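Local atomic coordinates of probable arabinosyltransferase C (Mycobacterium tuberculosis, PDB entry 3PTY), a protein that probably polymerises arabinose into the arabinan of arabinogalactan in the mycobacterial cell wall and whose C-terminal part, the piece present here, is a lectin-like carbohydrate-binding module. Residues Ala34-Leu48 and Pro244-Val256. Residues are numbered along the deposited sequence; the frame is centred on the assembly and turned at random.
Sequences AEDVLVELDPNAGML and PPRIPRVRTLQNV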
loop_
_atom_site.group_PDB
_atom_site.type_symbol
_atom_site.label_atom_id
_atom_site.label_comp_id
_atom_site.label_asym_id
_atom_site.label_seq_id
_atom_site.Cartn_x
_atom_site.Cartn_y
_atom_site.Cartn_z
ATOM N N ALA A 34 -5.802 -14.868 8.148
ATOM C CA ALA A 34 -5.403 -14.722 9.551
ATOM C C ALA A 34 -4.990 -16.058 10.176
ATOM O O ALA A 34 -4.292 -16.093 11.189
ATOM C CB ALA A 34 -6.529 -14.074 10.371
ATOM N N GLU A 35 -5.436 -17.158 9.583
ATOM C CA GLU A 35 -5.082 -18.476 10.096
ATOM C C GLU A 35 -3.737 -18.949 9.538
ATOM O O GLU A 35 -3.143 -19.889 10.058
ATOM C CB GLU A 35 -6.179 -19.491 9.746
ATOM C CG GLU A 35 -7.539 -19.154 10.351
ATOM C CD GLU A 35 -8.652 -20.087 9.891
ATOM O OE1 GLU A 35 -9.834 -19.755 10.132
ATOM O OE2 GLU A 35 -8.352 -21.146 9.294
ATOM N N ASP A 36 -3.264 -18.303 8.476
ATOM C CA ASP A 36 -2.036 -18.748 7.804
ATOM C C ASP A 36 -0.819 -17.871 8.094
ATOM O O ASP A 36 0.318 -18.305 7.911
ATOM C CB ASP A 36 -2.252 -18.847 6.295
ATOM C CG ASP A 36 -3.127 -20.036 5.908
ATOM O OD1 ASP A 36 -4.025 -20.403 6.693
ATOM O OD2 ASP A 36 -2.918 -20.607 4.820
ATOM N N VAL A 37 -1.048 -16.631 8.519
ATOM C CA VAL A 37 0.061 -15.775 8.943
ATOM C C VAL A 37 0.436 -16.154 10.372
ATOM O O VAL A 37 -0.411 -16.151 11.264
ATOM C CB VAL A 37 -0.300 -14.267 8.858
ATOM C CG1 VAL A 37 0.832 -13.399 9.417
ATOM C CG2 VAL A 37 -0.591 -13.870 7.415
ATOM N N LEU A 38 1.699 -16.509 10.580
ATOM C CA LEU A 38 2.194 -16.872 11.902
ATOM C C LEU A 38 3.010 -15.716 12.471
ATOM O O LEU A 38 3.943 -15.240 11.833
ATOM C CB LEU A 38 3.047 -18.143 11.822
ATOM C CG LEU A 38 2.322 -19.384 11.290
ATOM C CD1 LEU A 38 3.195 -20.633 11.404
ATOM C CD2 LEU A 38 1.024 -19.577 12.040
ATOM N N VAL A 39 2.661 -15.278 13.675
ATOM C CA VAL A 39 3.209 -14.041 14.220
ATOM C C VAL A 39 4.148 -14.336 15.379
ATOM O O VAL A 39 3.821 -15.125 16.264
ATOM C CB VAL A 39 2.082 -13.120 14.719
ATOM C CG1 VAL A 39 2.657 -11.882 15.400
ATOM C CG2 VAL A 39 1.162 -12.737 13.557
ATOM N N GLU A 40 5.308 -13.689 15.365
ATOM C CA GLU A 40 6.322 -13.878 16.391
ATOM C C GLU A 40 6.443 -12.604 17.214
ATOM O O GLU A 40 7.257 -11.735 16.908
ATOM C CB GLU A 40 7.668 -14.214 15.732
ATOM C CG GLU A 40 8.817 -14.347 16.708
ATOM C CD GLU A 40 10.166 -14.533 16.021
ATOM O OE1 GLU A 40 10.328 -14.105 14.853
ATOM O OE2 GLU A 40 11.067 -15.103 16.670
ATOM N N LEU A 41 5.621 -12.488 18.254
ATOM C CA LEU A 41 5.579 -11.272 19.065
ATOM C C LEU A 41 6.828 -11.075 19.917
ATOM O O LEU A 41 7.200 -9.945 20.235
ATOM C CB LEU A 41 4.361 -11.285 19.993
ATOM C CG LEU A 41 3.003 -10.988 19.358
ATOM C CD1 LEU A 41 1.930 -10.959 20.438
ATOM C CD2 LEU A 41 3.057 -9.664 18.623
ATOM N N ASP A 42 7.468 -12.173 20.296
ATOM C CA ASP A 42 8.621 -12.092 21.189
ATOM C C ASP A 42 9.805 -12.830 20.586
ATOM O O ASP A 42 10.073 -13.972 20.934
ATOM C CB ASP A 42 8.277 -12.686 22.554
ATOM C CG ASP A 42 9.373 -12.454 23.580
ATOM O OD1 ASP A 42 10.397 -11.827 23.233
ATOM O OD2 ASP A 42 9.210 -12.900 24.731
ATOM N N PRO A 43 10.517 -12.175 19.667
ATOM C CA PRO A 43 11.666 -12.808 19.015
ATOM C C PRO A 43 12.744 -13.216 20.024
ATOM O O PRO A 43 13.486 -14.157 19.782
ATOM C CB PRO A 43 12.181 -11.707 18.075
ATOM C CG PRO A 43 11.611 -10.425 18.647
ATOM C CD PRO A 43 10.249 -10.837 19.117
ATOM N N ASN A 44 12.820 -12.541 21.162
ATOM C CA ASN A 44 13.838 -12.921 22.132
ATOM C C ASN A 44 13.595 -14.268 22.805
ATOM O O ASN A 44 14.540 -14.941 23.213
ATOM C CB ASN A 44 14.064 -11.807 23.145
ATOM C CG ASN A 44 15.009 -10.751 22.607
ATOM O OD1 ASN A 44 16.227 -10.979 22.439
ATOM N ND2 ASN A 44 14.457 -9.607 22.298
ATOM N N ALA A 45 12.334 -14.672 22.887
ATOM C CA ALA A 45 11.984 -15.962 23.468
ATOM C C ALA A 45 12.524 -17.123 22.634
ATOM O O ALA A 45 12.717 -18.219 23.152
ATOM C CB ALA A 45 10.465 -16.082 23.634
ATOM N N GLY A 46 12.780 -16.891 21.347
ATOM C CA GLY A 46 13.237 -17.967 20.477
ATOM C C GLY A 46 14.747 -18.053 20.282
ATOM O O GLY A 46 15.250 -18.990 19.653
ATOM N N MET A 47 15.473 -17.074 20.813
ATOM C CA MET A 47 16.927 -17.019 20.650
ATOM C C MET A 47 17.595 -18.316 21.120
ATOM O O MET A 47 17.257 -18.852 22.173
ATOM C CB MET A 47 17.504 -15.833 21.430
ATOM C CG MET A 47 17.168 -14.464 20.849
ATOM S SD MET A 47 18.052 -14.162 19.308
ATOM C CE MET A 47 17.270 -12.638 18.763
ATOM N N LEU A 48 18.535 -18.826 20.334
ATOM C CA LEU A 48 19.297 -19.999 20.749
ATOM C C LEU A 48 20.254 -19.595 21.856
ATOM O O LEU A 48 20.815 -18.504 21.821
ATOM C CB LEU A 48 20.107 -20.567 19.582
ATOM C CG LEU A 48 19.334 -21.007 18.340
ATOM C CD1 LEU A 48 20.294 -21.685 17.363
ATOM C CD2 LEU A 48 18.197 -21.946 18.722
ATOM N N PRO A 244 21.764 -12.396 16.633
ATOM C CA PRO A 244 21.945 -13.846 16.820
ATOM C C PRO A 244 20.808 -14.706 16.283
ATOM O O PRO A 244 19.705 -14.205 16.061
ATOM C CB PRO A 244 22.054 -13.994 18.347
ATOM C CG PRO A 244 22.594 -12.670 18.807
ATOM C CD PRO A 244 21.861 -11.669 17.910
ATOM N N PRO A 245 21.077 -16.008 16.089
ATOM C CA PRO A 245 20.092 -16.923 15.501
ATOM C C PRO A 245 18.984 -17.296 16.477
ATOM O O PRO A 245 19.200 -17.375 17.690
ATOM C CB PRO A 245 20.920 -18.167 15.163
ATOM C CG PRO A 245 22.089 -18.125 16.127
ATOM C CD PRO A 245 22.367 -16.662 16.377
ATOM N N ARG A 246 17.797 -17.534 15.936
ATOM C CA ARG A 246 16.674 -17.958 16.754
ATOM C C ARG A 246 15.758 -18.900 15.996
ATOM O O ARG A 246 15.813 -18.996 14.765
ATOM C CB ARG A 246 15.880 -16.737 17.229
ATOM C CG ARG A 246 15.125 -16.011 16.116
ATOM C CD ARG A 246 14.519 -14.720 16.652
ATOM N NE ARG A 246 13.507 -14.130 15.775
ATOM C CZ ARG A 246 13.749 -13.158 14.902
ATOM N NH1 ARG A 246 14.979 -12.676 14.764
ATOM N NH2 ARG A 246 12.758 -12.665 14.160
ATOM N N ILE A 247 14.913 -19.600 16.744
ATOM C CA ILE A 247 13.827 -20.389 16.167
ATOM C C ILE A 247 12.524 -19.794 16.682
ATOM O O ILE A 247 12.205 -19.913 17.860
ATOM C CB ILE A 247 13.930 -21.872 16.567
ATOM C CG1 ILE A 247 15.220 -22.484 15.997
ATOM C CG2 ILE A 247 12.714 -22.656 16.057
ATOM C CD1 ILE A 247 15.449 -23.937 16.431
ATOM N N PRO A 248 11.770 -19.133 15.799
ATOM C CA PRO A 248 10.641 -18.308 16.259
ATOM C C PRO A 248 9.566 -19.083 17.004
ATOM O O PRO A 248 9.178 -20.166 16.572
ATOM C CB PRO A 248 10.059 -17.752 14.955
ATOM C CG PRO A 248 11.232 -17.737 14.002
ATOM C CD PRO A 248 11.986 -19.013 14.348
ATOM N N ARG A 249 9.092 -18.528 18.115
ATOM C CA ARG A 249 7.877 -19.028 18.744
ATOM C C ARG A 249 6.718 -18.205 18.189
ATOM O O ARG A 249 6.766 -16.981 18.213
ATOM C CB ARG A 249 7.988 -18.913 20.265
ATOM C CG ARG A 249 9.212 -19.664 20.811
ATOM C CD ARG A 249 9.290 -19.633 22.327
ATOM N NE ARG A 249 8.200 -20.382 22.943
ATOM C CZ ARG A 249 8.006 -20.478 24.254
ATOM N NH1 ARG A 249 8.832 -19.869 25.095
ATOM N NH2 ARG A 249 6.984 -21.182 24.723
ATOM N N VAL A 250 5.688 -18.870 17.675
ATOM C CA VAL A 250 4.655 -18.174 16.906
ATOM C C VAL A 250 3.245 -18.566 17.330
ATOM O O VAL A 250 3.046 -19.607 17.952
ATOM C CB VAL A 250 4.789 -18.447 15.378
ATOM C CG1 VAL A 250 6.103 -17.900 14.834
ATOM C CG2 VAL A 250 4.669 -19.942 15.090
ATOM N N ARG A 251 2.283 -17.710 16.988
ATOM C CA ARG A 251 0.848 -17.978 17.132
ATOM C C ARG A 251 0.214 -17.427 15.864
ATOM O O ARG A 251 0.789 -16.552 15.225
ATOM C CB ARG A 251 0.274 -17.235 18.341
ATOM C CG ARG A 251 0.820 -17.699 19.695
ATOM C CD ARG A 251 0.749 -16.571 20.736
ATOM N NE ARG A 251 -0.624 -16.145 21.009
ATOM C CZ ARG A 251 -0.957 -14.991 21.585
ATOM N NH1 ARG A 251 -0.020 -14.127 21.954
ATOM N NH2 ARG A 251 -2.233 -14.695 21.793
ATOM N N THR A 252 -0.956 -17.922 15.482
ATOM C CA THR A 252 -1.592 -17.397 14.276
ATOM C C THR A 252 -1.970 -15.938 14.484
ATOM O O THR A 252 -2.233 -15.506 15.606
ATOM C CB THR A 252 -2.865 -18.163 13.914
ATOM O OG1 THR A 252 -3.834 -17.950 14.944
ATOM C CG2 THR A 252 -2.580 -19.667 13.761
ATOM N N LEU A 253 -2.005 -15.175 13.398
ATOM C CA LEU A 253 -2.432 -13.785 13.481
ATOM C C LEU A 253 -3.842 -13.704 14.079
ATOM O O LEU A 253 -4.148 -12.795 14.852
ATOM C CB LEU A 253 -2.385 -13.140 12.096
ATOM C CG LEU A 253 -2.695 -11.647 11.971
ATOM C CD1 LEU A 253 -1.951 -11.032 10.769
ATOM C CD2 LEU A 253 -4.197 -11.410 11.865
ATOM N N GLN A 254 -4.694 -14.668 13.738
ATOM C CA GLN A 254 -6.047 -14.695 14.298
ATOM C C GLN A 254 -6.005 -14.790 15.820
ATOM O O GLN A 254 -6.764 -14.124 16.521
ATOM C CB GLN A 254 -6.857 -15.860 13.727
ATOM C CG GLN A 254 -8.306 -15.891 14.220
ATOM C CD GLN A 254 -9.049 -14.623 13.861
ATOM O OE1 GLN A 254 -8.822 -14.046 12.802
ATOM N NE2 GLN A 254 -9.939 -14.178 14.745
ATOM N N ASN A 255 -5.116 -15.631 16.333
ATOM C CA ASN A 255 -4.989 -15.790 17.777
ATOM C C ASN A 255 -4.366 -14.565 18.436
ATOM O O ASN A 255 -4.709 -14.218 19.563
ATOM C CB ASN A 255 -4.171 -17.042 18.111
ATOM C CG ASN A 255 -3.996 -17.242 19.609
ATOM O OD1 ASN A 255 -3.183 -16.571 20.250
ATOM N ND2 ASN A 255 -4.753 -18.176 20.172
ATOM N N VAL A 256 -3.446 -13.911 17.729
ATOM C CA VAL A 256 -2.754 -12.757 18.282
ATOM C C VAL A 256 -3.610 -11.495 18.230
ATOM O O VAL A 256 -3.727 -10.772 19.217
ATOM C CB VAL A 256 -1.425 -12.497 17.529
ATOM C CG1 VAL A 256 -0.903 -11.103 17.841
ATOM C CG2 VAL A 256 -0.403 -13.551 17.908
HETATM O O HOH W 1 10.574 -16.220 19.153
HETATM O O HOH W 2 7.004 -14.969 19.999
HETATM O O HOH W 3 20.823 -16.468 19.894
#
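Glu-40 and Arg-246 form a buried salt bridge. The arginine presents the NE side of its guanidinium, giving NE to Glu-40 OE2 (2.8 Å) and NH2 to Glu-40 OE1 (2.9 Å), with the carboxylate plane turned 37° from its own. Glu-40 gets there on an extended chain, CG anti to the backbone N (chi1 176°). Tyr-330 OH also bonds OE1, a water donates to OE2, and Thr-168 and Asn-210 take the arginine's NH1 and NH2. Pro-43 CB lies over one guanidinium face.

The water on OE2 also donates to Asp-42 O and accepts from Arg-249 N, while a second joins Asp-42 N to Arg-249 O, linking the backbones where direct pairing lapses. Past this gap, direct bonds resume: Ile-247 N reaches Gly-46 O (3.0 Å) and Leu-48 N reaches Pro-245 O (3.1 Å); a third water donates to Pro-245 O and Leu-48 O.

At the other end, Val-39 and Arg-251 are an antiparallel hydrogen-bonded pair (Val-39 N to Arg-251 O 2.7 Å, Arg-251 N to Val-39 O 3.1 Å). Val-37 O and Ala-34 O then receive the first-turn amides Leu-253 N (2.8 Å) and Gln-254 N. Thr-252 OG1, the N-cap, accepts from Asn-255 N.

Strand 251-252, leading into this capped helix, edges the mixed sheet beside 37-40, and both chains run on to strand 164-171 of the antiparallel sheet, joining the two sheets of this carbohydrate-binding domain.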